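Local coordinates for uncharacterized protein, DUF633, LMOf2365_1472 (Listeria monocytogenes str. 4b F2365, PDB 3GNL) that is of uncharacterised function but probably methylates N1 of an adenine in tRNA, at residues E146-E151 / S186-S191; A39-T44 / S68-Q73; L103-L108 / A129-E134; T199-I204 / H226-V231; I91-I96 / V118-L123. All coordinates share one frame; numbering follows the deposited sequence. Where two conformers were deposited one is given.

Contact 1: E146-E151 / S186-S191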
# COMPACT_ATOMS: atom_id res chain seq x y z
N GLU A 146 9.70 -3.91 0.74
CA GLU A 146 9.02 -2.62 1.02
C GLU A 146 9.89 -1.49 0.60
O GLU A 146 11.13 -1.60 0.49
CB GLU A 146 8.73 -2.47 2.53
CG GLU A 146 7.89 -3.59 3.14
CD GLU A 146 7.63 -3.39 4.66
OE1 GLU A 146 8.64 -3.45 5.42
OE2 GLU A 146 6.46 -3.19 5.01
N ALA A 147 9.23 -0.36 0.38
CA ALA A 147 9.92 0.87 0.06
C ALA A 147 9.22 2.02 0.76
O ALA A 147 8.02 1.96 1.03
CB ALA A 147 9.97 1.13 -1.44
N ILE A 148 10.00 3.06 1.00
CA ILE A 148 9.46 4.32 1.55
C ILE A 148 10.08 5.42 0.73
O ILE A 148 11.28 5.40 0.45
CB ILE A 148 9.66 4.46 3.12
CG1 ILE A 148 8.80 5.58 3.68
CG2 ILE A 148 11.11 4.47 3.54
CD1 ILE A 148 8.69 5.60 5.21
N LEU A 149 9.24 6.37 0.29
CA LEU A 149 9.77 7.45 -0.53
C LEU A 149 9.05 8.73 -0.19
O LEU A 149 7.97 8.72 0.45
CB LEU A 149 9.68 7.10 -2.02
CG LEU A 149 8.30 6.81 -2.62
CD1 LEU A 149 7.62 8.03 -3.28
CD2 LEU A 149 8.43 5.69 -3.65
N ARG A 150 9.63 9.84 -0.61
CA ARG A 150 8.96 11.14 -0.43
C ARG A 150 8.77 11.75 -1.82
O ARG A 150 9.69 11.79 -2.62
CB ARG A 150 9.80 12.03 0.51
CG ARG A 150 9.13 13.38 0.86
CD ARG A 150 9.72 14.16 2.04
NE ARG A 150 11.07 13.76 2.45
CZ ARG A 150 11.36 13.23 3.64
NH1 ARG A 150 12.60 12.90 3.93
NH2 ARG A 150 10.41 13.06 4.55
N GLU A 151 7.55 12.17 -2.13
CA GLU A 151 7.27 12.86 -3.38
C GLU A 151 6.29 13.99 -3.08
O GLU A 151 5.28 13.78 -2.40
CB GLU A 151 6.70 11.89 -4.44
CG GLU A 151 6.42 12.54 -5.80
CD GLU A 151 6.16 11.55 -6.91
OE1 GLU A 151 5.47 10.50 -6.69
OE2 GLU A 151 6.60 11.84 -8.04
N SER A 186 16.28 3.69 6.18
CA SER A 186 16.69 4.76 5.29
C SER A 186 16.54 6.15 5.93
O SER A 186 15.89 6.28 6.98
CB SER A 186 15.86 4.70 4.03
OG SER A 186 14.57 5.24 4.29
N ALA A 187 17.12 7.17 5.33
CA ALA A 187 17.06 8.51 5.90
C ALA A 187 15.61 8.99 5.92
O ALA A 187 15.24 9.70 6.84
CB ALA A 187 17.91 9.46 5.05
N ILE A 188 14.81 8.61 4.91
CA ILE A 188 13.39 9.00 4.89
C ILE A 188 12.62 8.30 6.02
O ILE A 188 11.80 8.91 6.70
CB ILE A 188 12.78 8.74 3.50
CG1 ILE A 188 13.38 9.73 2.45
CG2 ILE A 188 11.25 8.83 3.53
CD1 ILE A 188 13.18 9.28 1.00
N PHE A 189 12.88 7.02 6.20
CA PHE A 189 12.29 6.28 7.31
C PHE A 189 12.60 6.96 8.64
O PHE A 189 11.67 7.20 9.44
CB PHE A 189 12.81 4.85 7.30
CG PHE A 189 12.31 4.01 8.47
CD1 PHE A 189 11.16 3.27 8.35
CD2 PHE A 189 13.05 3.95 9.67
CE1 PHE A 189 10.70 2.47 9.41
CE2 PHE A 189 12.59 3.17 10.73
CZ PHE A 189 11.42 2.43 10.62
N LYS A 190 13.86 7.25 8.92
CA LYS A 190 14.24 7.81 10.20
C LYS A 190 13.63 9.20 10.37
O LYS A 190 13.17 9.52 11.47
CB LYS A 190 15.77 7.90 10.29
CG LYS A 190 16.42 6.55 10.33
CD LYS A 190 17.92 6.70 10.68
CE LYS A 190 18.65 5.37 10.62
NZ LYS A 190 18.40 4.52 11.81
N SER A 191 13.63 10.01 9.31
CA SER A 191 13.10 11.37 9.45
C SER A 191 11.58 11.35 9.66
O SER A 191 11.04 12.12 10.48
CB SER A 191 13.55 12.25 8.29
OG SER A 191 12.92 11.90 7.10
O HOH W 1 13.72 5.25 1.50
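The flat guanidinium of Arg150 has Ile188 over one face, with CG2 standing 4.1 Å above the plane and displaced toward the rim, and Ser191 OG at its edge, in the plane. At that edge Arg150 NH1 lies 3.3 Å from Ser191 OG, and the same nitrogen is 3.6 Å from Ile188 CG1. The other flat group, the ring of Phe189, makes an edge-to-face contact with Trp193. The arginine chain leaves the strand with CG anti to the backbone N (chi1 -176°) and bends at chi3, which turns the planar end across the isoleucine. A long residue suits this exposed place, since its polar end can reach a serine on the helix while its flat surface rests on hydrocarbon. The edge strand 141-151 of the sheet, hydrogen-bonded to strand 154-163, here meets the first turn of the long helix 187-208 at 76°, with axes 8.0 Å apart. Ile148 CG1 passes Ile188 CG2 at 4.1 Å, the two side chains running antiparallel, and Ile148 CG2 lies 3.6 Å from Ser186 OG. Ser186 is the helix N-cap: a small hydroxyl can fold back to accept from Phe189 N at 3.1 Å, an almost straight bond (169°). One water links Ser186 OG to Ile148 O, to which it donates. Phe189 CB also packs on Ile148 CG2.

Contact 2: A39-T44 / S68-Q73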
# COMPACT_ATOMS: atom_id res chain seq x y z
N ALA A 39 3.67 -0.82 -17.82
CA ALA A 39 4.16 -2.16 -17.57
C ALA A 39 3.95 -3.05 -18.79
O ALA A 39 4.77 -3.95 -19.07
CB ALA A 39 3.54 -2.73 -16.37
N VAL A 40 2.88 -2.83 -19.53
CA VAL A 40 2.68 -3.62 -20.76
C VAL A 40 3.72 -3.17 -21.80
O VAL A 40 4.36 -4.02 -22.46
CB VAL A 40 1.23 -3.48 -21.27
CG1 VAL A 40 1.08 -4.02 -22.73
CG2 VAL A 40 0.31 -4.24 -20.34
N LYS A 41 3.91 -1.87 -21.92
CA LYS A 41 4.78 -1.29 -22.94
C LYS A 41 6.20 -1.76 -22.76
O LYS A 41 6.88 -2.13 -23.73
CB LYS A 41 4.74 0.22 -22.89
CG LYS A 41 3.69 0.82 -23.80
CD LYS A 41 4.23 1.05 -25.21
CE LYS A 41 3.82 2.43 -25.76
NZ LYS A 41 2.34 2.69 -25.72
N ASN A 42 6.65 -1.75 -21.52
CA ASN A 42 8.03 -2.08 -21.27
C ASN A 42 8.25 -3.58 -21.10
O ASN A 42 9.39 -4.00 -20.86
CB ASN A 42 8.62 -1.20 -20.16
CG ASN A 42 8.15 -1.61 -18.76
OD1 ASN A 42 7.52 -2.66 -18.54
ND2 ASN A 42 8.52 -0.76 -17.78
N GLN A 43 7.17 -4.36 -21.28
CA GLN A 43 7.10 -5.82 -21.29
C GLN A 43 7.16 -6.53 -19.96
O GLN A 43 7.12 -7.75 -19.88
CB GLN A 43 8.07 -6.46 -22.28
CG GLN A 43 7.88 -5.93 -23.67
CD GLN A 43 8.87 -6.56 -24.60
OE1 GLN A 43 8.76 -7.75 -24.93
NE2 GLN A 43 9.87 -5.78 -25.00
N THR A 44 7.19 -5.75 -18.90
CA THR A 44 7.21 -6.36 -17.61
C THR A 44 5.84 -6.96 -17.29
O THR A 44 5.77 -7.81 -16.45
CB THR A 44 7.65 -5.38 -16.47
OG1 THR A 44 6.74 -4.28 -16.45
CG2 THR A 44 9.10 -4.86 -16.66
N SER A 68 -2.71 4.71 -26.04
CA SER A 68 -1.46 3.96 -25.97
C SER A 68 -1.42 2.84 -27.00
O SER A 68 -0.39 2.20 -27.18
CB SER A 68 -1.26 3.39 -24.56
OG SER A 68 -0.99 4.45 -23.68
N GLY A 69 -2.55 2.57 -27.66
CA GLY A 69 -2.64 1.46 -28.59
C GLY A 69 -2.57 0.11 -27.90
O GLY A 69 -2.13 -0.89 -28.48
N LEU A 70 -3.04 0.08 -26.65
CA LEU A 70 -2.94 -1.12 -25.84
C LEU A 70 -4.26 -1.81 -25.56
O LEU A 70 -4.36 -2.65 -24.65
CB LEU A 70 -2.19 -0.78 -24.54
CG LEU A 70 -0.72 -0.41 -24.78
CD1 LEU A 70 -0.02 0.01 -23.49
CD2 LEU A 70 -0.01 -1.57 -25.52
N THR A 71 -5.29 -1.51 -26.35
CA THR A 71 -6.58 -2.14 -26.09
C THR A 71 -6.56 -3.68 -26.16
O THR A 71 -7.41 -4.31 -25.51
CB THR A 71 -7.69 -1.60 -27.01
OG1 THR A 71 -7.34 -1.91 -28.36
CG2 THR A 71 -7.83 -0.08 -26.83
N GLU A 72 -5.62 -4.27 -26.91
CA GLU A 72 -5.54 -5.74 -27.01
C GLU A 72 -4.91 -6.39 -25.78
O GLU A 72 -5.13 -7.58 -25.53
CB GLU A 72 -4.82 -6.19 -28.30
CG GLU A 72 -5.68 -6.02 -29.58
CD GLU A 72 -5.04 -6.66 -30.81
OE1 GLU A 72 -4.71 -5.94 -31.77
OE2 GLU A 72 -4.86 -7.90 -30.82
N GLN A 73 -4.14 -5.61 -25.01
CA GLN A 73 -3.45 -6.16 -23.83
C GLN A 73 -4.00 -5.71 -22.48
O GLN A 73 -3.62 -6.26 -21.45
CB GLN A 73 -1.95 -5.86 -23.91
CG GLN A 73 -1.20 -6.84 -24.85
CD GLN A 73 0.29 -6.58 -24.92
OE1 GLN A 73 0.73 -5.64 -25.59
NE2 GLN A 73 1.10 -7.44 -24.27
O HOH W 2 3.81 -6.71 -22.83
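Val40 CG1 and Leu70 CD2, 3.9 Å apart, form the apolar core of the contact. That valine methyl is anti to the backbone N (chi1 167°), a setting that carries it off the last turn of helix 34-41 toward the 68-73 loop. Branched and compact, valine fills the short distance to the loop, whereas Leu70, longer, sends its two methyls to different partners, CD2 to Val40 and CD1 to Lys41 CG at 3.8 Å. The aliphatic part of Lys41 thus packs on leucine before the chain bends repeatedly toward Ser68.

A second kind of contact sets a methyl against an amide: Val40 CG1 rests on the end of Gln73, 3.3 Å from Gln73 OE1.

The loop lies between helix 55-67 and strand 74-78, within the Rossmann-like part of the fold, and opens with a Schellman motif in which Gly69 adopts positive phi, a backbone region easily reached without a side chain.

Among the polar interactions, Lys41 NZ gives a weak hydrogen bond to Ser68 O at 3.1 Å, and Glu5 is a more distant, weak ionic partner. Ser68 OG turns instead to Gln64 O and Glu5. A water donates to Val40 O and accepts from Gln73 NE2, whose direct partner is Ser46 O. Within 39-44, Asn42 forms an Asx turn with Thr44.

Contact 3: L103-L108 / A129-E134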
# COMPACT_ATOMS: atom_id res chain seq x y z
N LEU A 103 -9.37 0.85 3.57
CA LEU A 103 -10.12 0.60 2.33
C LEU A 103 -9.49 -0.56 1.56
O LEU A 103 -10.21 -1.42 1.04
CB LEU A 103 -10.17 1.83 1.40
CG LEU A 103 -10.98 1.64 0.08
CD1 LEU A 103 -12.36 0.92 0.26
CD2 LEU A 103 -11.16 2.95 -0.66
N ILE A 104 -8.16 -0.55 1.48
CA ILE A 104 -7.43 -1.63 0.83
C ILE A 104 -7.66 -2.94 1.53
O ILE A 104 -7.89 -3.96 0.89
CB ILE A 104 -5.88 -1.36 0.71
CG1 ILE A 104 -5.62 -0.14 -0.18
CG2 ILE A 104 -5.17 -2.59 0.12
CD1 ILE A 104 -4.15 0.28 -0.34
N ARG A 105 -7.61 -2.91 2.86
CA ARG A 105 -7.85 -4.11 3.64
C ARG A 105 -9.24 -4.65 3.32
O ARG A 105 -9.39 -5.86 3.10
CB ARG A 105 -7.73 -3.82 5.16
CG ARG A 105 -7.79 -5.14 5.98
CD ARG A 105 -7.35 -4.90 7.43
NE ARG A 105 -7.33 -6.17 8.17
CZ ARG A 105 -6.82 -6.34 9.39
NH1 ARG A 105 -6.31 -5.32 10.07
NH2 ARG A 105 -6.85 -7.56 9.94
N THR A 106 -10.23 -3.75 3.31
CA THR A 106 -11.65 -4.11 3.03
C THR A 106 -11.75 -4.75 1.64
O THR A 106 -12.39 -5.80 1.49
CB THR A 106 -12.58 -2.89 3.17
OG1 THR A 106 -12.50 -2.45 4.54
CG2 THR A 106 -14.05 -3.22 2.84
N ILE A 107 -11.05 -4.16 0.67
CA ILE A 107 -11.03 -4.69 -0.70
C ILE A 107 -10.48 -6.11 -0.71
O ILE A 107 -11.04 -6.99 -1.39
CB ILE A 107 -10.22 -3.75 -1.64
CG1 ILE A 107 -11.07 -2.51 -1.93
CG2 ILE A 107 -9.83 -4.50 -2.95
CD1 ILE A 107 -10.31 -1.44 -2.64
N LEU A 108 -9.39 -6.34 0.01
CA LEU A 108 -8.78 -7.68 0.12
C LEU A 108 -9.65 -8.71 0.83
O LEU A 108 -9.69 -9.88 0.41
CB LEU A 108 -7.40 -7.61 0.80
CG LEU A 108 -6.33 -6.86 0.00
CD1 LEU A 108 -5.10 -6.64 0.87
CD2 LEU A 108 -5.93 -7.62 -1.30
N ALA A 129 -0.92 2.09 7.02
CA ALA A 129 -0.20 0.97 6.40
C ALA A 129 -0.23 -0.24 7.35
O ALA A 129 -0.36 -1.39 6.91
CB ALA A 129 1.24 1.36 6.09
N TRP A 130 -0.14 -0.01 8.66
CA TRP A 130 -0.13 -1.10 9.62
C TRP A 130 -1.33 -2.03 9.46
O TRP A 130 -1.22 -3.23 9.78
CB TRP A 130 -0.06 -0.54 11.07
CG TRP A 130 -1.32 0.17 11.50
CD1 TRP A 130 -1.57 1.51 11.40
CD2 TRP A 130 -2.51 -0.41 12.08
NE1 TRP A 130 -2.81 1.81 11.89
CE2 TRP A 130 -3.42 0.66 12.31
CE3 TRP A 130 -2.88 -1.72 12.45
CZ2 TRP A 130 -4.68 0.46 12.89
CZ3 TRP A 130 -4.12 -1.92 13.01
CH2 TRP A 130 -5.01 -0.83 13.23
N GLN A 131 -2.47 -1.53 8.99
CA GLN A 131 -3.68 -2.33 8.79
C GLN A 131 -3.39 -3.46 7.81
O GLN A 131 -3.89 -4.58 7.97
CB GLN A 131 -4.82 -1.52 8.22
CG GLN A 131 -5.44 -0.52 9.15
CD GLN A 131 -6.58 -1.12 9.91
OE1 GLN A 131 -6.79 -2.34 9.86
NE2 GLN A 131 -7.33 -0.28 10.62
N LEU A 132 -2.59 -3.17 6.80
CA LEU A 132 -2.27 -4.18 5.80
C LEU A 132 -1.21 -5.16 6.30
O LEU A 132 -1.17 -6.34 5.90
CB LEU A 132 -1.84 -3.48 4.51
CG LEU A 132 -2.97 -2.68 3.86
CD1 LEU A 132 -2.42 -1.94 2.69
CD2 LEU A 132 -4.16 -3.58 3.44
N ARG A 133 -0.33 -4.72 7.20
CA ARG A 133 0.63 -5.64 7.79
C ARG A 133 -0.08 -6.58 8.75
O ARG A 133 0.30 -7.76 8.81
CB ARG A 133 1.84 -4.89 8.42
CG ARG A 133 2.45 -3.94 7.40
CD ARG A 133 3.85 -3.57 7.79
NE ARG A 133 4.39 -2.51 6.96
CZ ARG A 133 4.26 -1.21 7.20
NH1 ARG A 133 3.64 -0.77 8.31
NH2 ARG A 133 4.78 -0.33 6.34
N GLU A 134 -1.13 -6.11 9.43
CA GLU A 134 -1.97 -6.98 10.25
C GLU A 134 -2.68 -7.97 9.37
O GLU A 134 -2.69 -9.16 9.72
CB GLU A 134 -2.97 -6.21 11.11
CG GLU A 134 -3.60 -7.10 12.14
CD GLU A 134 -4.25 -6.32 13.23
OE1 GLU A 134 -5.05 -5.40 12.91
OE2 GLU A 134 -3.94 -6.63 14.40
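Arg105 NH1 donates to two acceptors of the facing helix, Gln131 OE1 at 3.0 Å and Glu134 OE1 at 3.1 Å, the second bond being part of a salt bridge. The bond to glutamate is nearly straight (169°) and lies in the guanidinium plane, meeting OE1 on its anti side. That to glutamine is more bent (148°) and tilted out of the plane, though it approaches OE1 nearly along the C=O axis. The side chains of Arg105 and Gln131 cross at about a right angle, and their planes are steeply inclined. The other nitrogens also have partners: NE forms a salt bridge with Glu109, and NH2 a weak hydrogen bond with Gln138. Arginine suits the place because its chain, extended from CG to NE, spans the gap between helices and brings several N-H groups to acceptors on both. Gln131, bent at chi2, turns its amide oxygen back to this donor.

On the side facing the sheet the contact is apolar. Leu132 CD2 fits against Ile104 CG2 at 3.6 Å and Leu108 CD1 at 4.1 Å, its side chain crossing both at about a right angle. All three are buried, and their hydrocarbon branches fill the helix-sheet interface without bringing a polar group into it.

The segment axes run 28° apart and 9.2 Å from each other. Helices 101-110 and 129-139 lie on one face of the sheet, where Ile104 and Leu108 rest on strand 93-99, and Leu132 on strands 120-125 and 154-163.

Contact 4: T199-I204 / H226-V231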
# COMPACT_ATOMS: atom_id res chain seq x y z
N THR A 199 5.74 15.09 17.19
CA THR A 199 4.35 15.52 17.33
C THR A 199 3.62 14.82 18.49
O THR A 199 2.93 15.46 19.25
CB THR A 199 3.61 15.41 16.01
OG1 THR A 199 4.10 16.47 15.17
CG2 THR A 199 2.14 15.72 16.16
N TRP A 200 3.77 13.51 18.62
CA TRP A 200 3.12 12.80 19.72
C TRP A 200 3.57 13.33 21.10
O TRP A 200 2.71 13.51 21.96
CB TRP A 200 3.43 11.30 19.59
CG TRP A 200 2.80 10.67 18.36
CD1 TRP A 200 1.61 11.01 17.77
CD2 TRP A 200 3.33 9.54 17.64
NE1 TRP A 200 1.39 10.17 16.66
CE2 TRP A 200 2.43 9.29 16.57
CE3 TRP A 200 4.49 8.76 17.77
CZ2 TRP A 200 2.66 8.25 15.64
CZ3 TRP A 200 4.72 7.74 16.80
CH2 TRP A 200 3.81 7.53 15.77
N GLN A 201 4.87 13.61 21.29
CA GLN A 201 5.38 14.16 22.56
C GLN A 201 4.78 15.51 22.77
O GLN A 201 4.38 15.84 23.90
CB GLN A 201 6.90 14.32 22.53
CG GLN A 201 7.66 13.02 22.36
CD GLN A 201 9.15 13.18 22.07
OE1 GLN A 201 9.66 14.29 21.82
NE2 GLN A 201 9.86 12.06 22.08
N ASN A 202 4.68 16.29 21.69
CA ASN A 202 4.08 17.62 21.85
C ASN A 202 2.61 17.54 22.27
O ASN A 202 2.13 18.35 23.09
CB ASN A 202 4.23 18.46 20.58
CG ASN A 202 5.69 18.82 20.27
OD1 ASN A 202 6.56 18.75 21.12
ND2 ASN A 202 5.93 19.22 19.03
N ILE A 203 1.88 16.56 21.73
CA ILE A 203 0.48 16.41 22.05
C ILE A 203 0.37 16.05 23.52
O ILE A 203 -0.52 16.55 24.21
CB ILE A 203 -0.22 15.34 21.19
CG1 ILE A 203 -0.25 15.80 19.72
CG2 ILE A 203 -1.69 15.07 21.66
CD1 ILE A 203 -0.65 14.65 18.79
N ILE A 204 1.19 15.12 23.99
CA ILE A 204 1.13 14.79 25.43
C ILE A 204 1.28 16.02 26.30
O ILE A 204 0.51 16.18 27.27
CB ILE A 204 2.18 13.75 25.82
CG1 ILE A 204 1.78 12.40 25.20
CG2 ILE A 204 2.24 13.58 27.34
CD1 ILE A 204 2.86 11.39 25.27
N HIS A 226 2.97 4.89 24.16
CA HIS A 226 3.26 3.57 23.54
C HIS A 226 3.86 3.77 22.15
O HIS A 226 4.87 3.14 21.80
CB HIS A 226 1.97 2.74 23.43
CG HIS A 226 2.15 1.39 22.78
ND1 HIS A 226 3.07 0.46 23.21
CD2 HIS A 226 1.46 0.80 21.77
CE1 HIS A 226 2.98 -0.64 22.46
NE2 HIS A 226 2.00 -0.46 21.59
N LYS A 227 3.24 4.67 21.38
CA LYS A 227 3.76 4.94 20.06
C LYS A 227 5.15 5.56 20.08
O LYS A 227 6.03 5.18 19.31
CB LYS A 227 2.82 5.82 19.25
CG LYS A 227 1.42 5.22 18.95
CD LYS A 227 0.72 6.23 18.04
CE LYS A 227 -0.75 6.26 18.25
NZ LYS A 227 -1.46 5.64 17.12
N ILE A 228 5.38 6.51 20.98
CA ILE A 228 6.71 7.11 21.10
C ILE A 228 7.76 6.03 21.50
O ILE A 228 8.86 6.02 20.96
CB ILE A 228 6.70 8.29 22.17
CG1 ILE A 228 5.84 9.47 21.70
CG2 ILE A 228 8.09 8.72 22.56
CD1 ILE A 228 5.38 10.31 22.91
N ALA A 229 7.40 5.17 22.45
CA ALA A 229 8.30 4.09 22.88
C ALA A 229 8.63 3.15 21.71
O ALA A 229 9.80 2.76 21.54
CB ALA A 229 7.69 3.35 24.06
N LEU A 230 7.64 2.88 20.87
CA LEU A 230 7.94 2.05 19.68
C LEU A 230 8.95 2.71 18.75
O LEU A 230 9.84 2.06 18.19
CB LEU A 230 6.66 1.72 18.91
CG LEU A 230 5.66 0.77 19.58
CD1 LEU A 230 4.32 0.83 18.87
CD2 LEU A 230 6.24 -0.66 19.58
N VAL A 231 8.80 4.01 18.50
CA VAL A 231 9.74 4.69 17.66
C VAL A 231 11.12 4.71 18.29
O VAL A 231 12.12 4.47 17.62
CB VAL A 231 9.27 6.16 17.35
CG1 VAL A 231 10.37 6.96 16.69
CG2 VAL A 231 7.99 6.15 16.46
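Trp200 lays its indole against Lys227, whose CB sits over the six-membered ring, 3.8 Å from its centroid and 18° off the normal, a CH-pi contact. This broad packing is the centre of the contact. Lys227 CD covers the same ring system nearer the rim, and Val231 CG2 meets the edge at Trp200 CZ3, 3.7 Å away. The broad indole offers a face to the lysine methylenes and an edge to valine at once. Ile228 packs beside it, CG1 on Trp200 CB at 3.7 Å and CD1 tip to tip with Ile204 CD1 at 3.6 Å.

At the margin the contact is less extensive. Gln201 adds a small aliphatic touch, its CG on Ile228 CD1, while the Lys227 chain bends at chi3 and chi4 so that its amine leads away from the facing helix, where it makes a long, weak ion pair with Glu223. No hydrogen bond joins the segments. Helices 187-208 and 215-235 run antiparallel, crossing at -149°, as a helical hairpin projecting from the sheet domain.

Contact 5: I91-I96 / V118-L123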
# COMPACT_ATOMS: atom_id res chain seq x y z
N ILE A 91 -4.91 -14.02 -13.06
CA ILE A 91 -4.08 -12.89 -12.62
C ILE A 91 -2.96 -13.35 -11.66
O ILE A 91 -3.24 -14.13 -10.74
CB ILE A 91 -4.98 -11.88 -11.92
CG1 ILE A 91 -6.00 -11.29 -12.90
CG2 ILE A 91 -4.15 -10.80 -11.18
CD1 ILE A 91 -5.45 -10.64 -14.15
N ASP A 92 -1.74 -12.91 -11.91
CA ASP A 92 -0.56 -13.27 -11.12
C ASP A 92 -0.30 -12.24 -10.01
O ASP A 92 0.09 -12.62 -8.88
CB ASP A 92 0.70 -13.36 -11.98
CG ASP A 92 0.56 -14.38 -13.11
OD1 ASP A 92 0.35 -15.55 -12.75
OD2 ASP A 92 0.64 -13.98 -14.29
N THR A 93 -0.53 -10.98 -10.34
CA THR A 93 -0.16 -9.85 -9.47
C THR A 93 -1.33 -8.88 -9.35
O THR A 93 -1.90 -8.49 -10.36
CB THR A 93 1.05 -9.18 -10.04
OG1 THR A 93 2.11 -10.13 -10.07
CG2 THR A 93 1.48 -8.02 -9.13
N ILE A 94 -1.65 -8.42 -8.13
CA ILE A 94 -2.65 -7.36 -7.97
C ILE A 94 -1.97 -6.15 -7.35
O ILE A 94 -1.20 -6.31 -6.38
CB ILE A 94 -3.81 -7.78 -7.06
CG1 ILE A 94 -4.55 -9.03 -7.58
CG2 ILE A 94 -4.81 -6.60 -6.87
CD1 ILE A 94 -5.63 -9.51 -6.65
N VAL A 95 -2.21 -4.98 -7.97
CA VAL A 95 -1.73 -3.68 -7.48
C VAL A 95 -2.90 -2.93 -6.90
O VAL A 95 -3.93 -2.84 -7.53
CB VAL A 95 -1.13 -2.83 -8.62
CG1 VAL A 95 -0.66 -1.46 -8.17
CG2 VAL A 95 0.00 -3.57 -9.32
N ILE A 96 -2.76 -2.43 -5.66
CA ILE A 96 -3.80 -1.53 -5.08
C ILE A 96 -3.02 -0.36 -4.47
O ILE A 96 -2.33 -0.55 -3.44
CB ILE A 96 -4.69 -2.23 -4.00
CG1 ILE A 96 -5.11 -3.63 -4.47
CG2 ILE A 96 -5.93 -1.35 -3.69
CD1 ILE A 96 -5.89 -4.42 -3.44
N VAL A 118 -3.45 -15.93 -7.24
CA VAL A 118 -2.59 -14.73 -7.21
C VAL A 118 -1.32 -14.98 -6.38
O VAL A 118 -1.42 -15.53 -5.26
CB VAL A 118 -3.37 -13.50 -6.67
CG1 VAL A 118 -2.45 -12.30 -6.56
CG2 VAL A 118 -4.56 -13.19 -7.57
N THR A 119 -0.16 -14.59 -6.89
CA THR A 119 1.11 -14.86 -6.21
C THR A 119 1.88 -13.60 -5.73
O THR A 119 2.98 -13.68 -5.14
CB THR A 119 2.05 -15.72 -7.08
OG1 THR A 119 2.19 -15.13 -8.39
CG2 THR A 119 1.51 -17.15 -7.25
N LYS A 120 1.33 -12.42 -6.03
CA LYS A 120 2.01 -11.19 -5.63
C LYS A 120 0.99 -10.10 -5.44
O LYS A 120 0.07 -9.92 -6.26
CB LYS A 120 3.07 -10.79 -6.64
CG LYS A 120 3.90 -9.53 -6.29
CD LYS A 120 5.26 -9.41 -6.98
CE LYS A 120 5.12 -9.48 -8.51
NZ LYS A 120 6.49 -9.38 -9.02
N LEU A 121 1.09 -9.36 -4.32
CA LEU A 121 0.30 -8.14 -4.12
C LEU A 121 1.31 -7.02 -3.98
O LEU A 121 2.32 -7.15 -3.28
CB LEU A 121 -0.57 -8.16 -2.85
CG LEU A 121 -1.54 -9.31 -2.65
CD1 LEU A 121 -2.18 -9.35 -1.23
CD2 LEU A 121 -2.62 -9.22 -3.72
N ILE A 122 1.03 -5.90 -4.64
CA ILE A 122 1.83 -4.69 -4.48
C ILE A 122 0.89 -3.60 -3.97
O ILE A 122 -0.07 -3.18 -4.69
CB ILE A 122 2.45 -4.22 -5.78
CG1 ILE A 122 3.35 -5.33 -6.37
CG2 ILE A 122 3.28 -2.98 -5.51
CD1 ILE A 122 3.65 -5.14 -7.89
N LEU A 123 1.06 -3.20 -2.70
CA LEU A 123 0.03 -2.33 -2.08
C LEU A 123 0.70 -1.03 -1.68
O LEU A 123 1.84 -1.02 -1.19
CB LEU A 123 -0.56 -3.01 -0.83
CG LEU A 123 -1.05 -4.43 -1.03
CD1 LEU A 123 -1.59 -4.91 0.34
CD2 LEU A 123 -2.11 -4.50 -2.14
O HOH W 3 0.78 -16.33 -10.26
O HOH W 4 3.20 -12.66 -9.62
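Ile94 N donates to Lys120 O at 3.0 Å, Ile122 N to Ile94 O at 2.9 Å, and Ile96 N to Ile122 O at 3.0 Å, the alternation of backbone bonds in a parallel pair. At the entry, Asp92 O accepts from Thr119 N at 2.8 Å and, weakly, from Lys120 N. CA-H...O contacts lie between these bonds.

Waters complete the polar end. One donates to Asp92 OD1, another to Thr93 OG1, and both meet Thr119 OG1, a small hydroxyl suited to this exposed margin. The buried Thr93 hydroxyl is satisfied by its water and a hydrogen bond with Glu23. Asp92 OD2 accepts from Arg24 N, and Lys120 NZ makes a salt bridge with Glu23 and a hydrogen bond to Tyr18 O.

Apolar packing lines both faces. On one, Ile94 CB meets Leu121 CD2 at 3.8 Å, Ile94 CD1 meets Val118 CG2 at 3.9 Å, and Ile96 lies alongside Leu123. On the other, Thr93 CG2 touches Ile122 CD1 at 3.8 Å. Branched residues suit extended strands buried on both faces.

These strands, central in the sheet, are joined by helix 101-110 in a beta-alpha-beta crossover; that helix packs on Ile96 and Leu123, with strand 23-28 beside 93-99 and strand 154-163 beside 120-125.

Overall arrangement
From the N terminus, contact 2 is the first to close, tying the end of helix 34-41 to the loop before edge strand 74-78. Contacts 5 and 3 come next and cross, their segments alternating along the chain: contact 5 pairs the strands that precede and follow helix 101-110, and contact 3 joins that helix to helix 129-139; they pack together through Leu108 and Leu132. Contact 1 then brings helix 187-208 back to edge strand 141-151 and is linked to contact 3 by the Glu146-Arg133 salt bridge. Contact 4 closes last, folding helix 215-235 onto helix 187-208, its centre about 46 Å from that of contact 2. Apart from the one crossing, all follow in series and none nests.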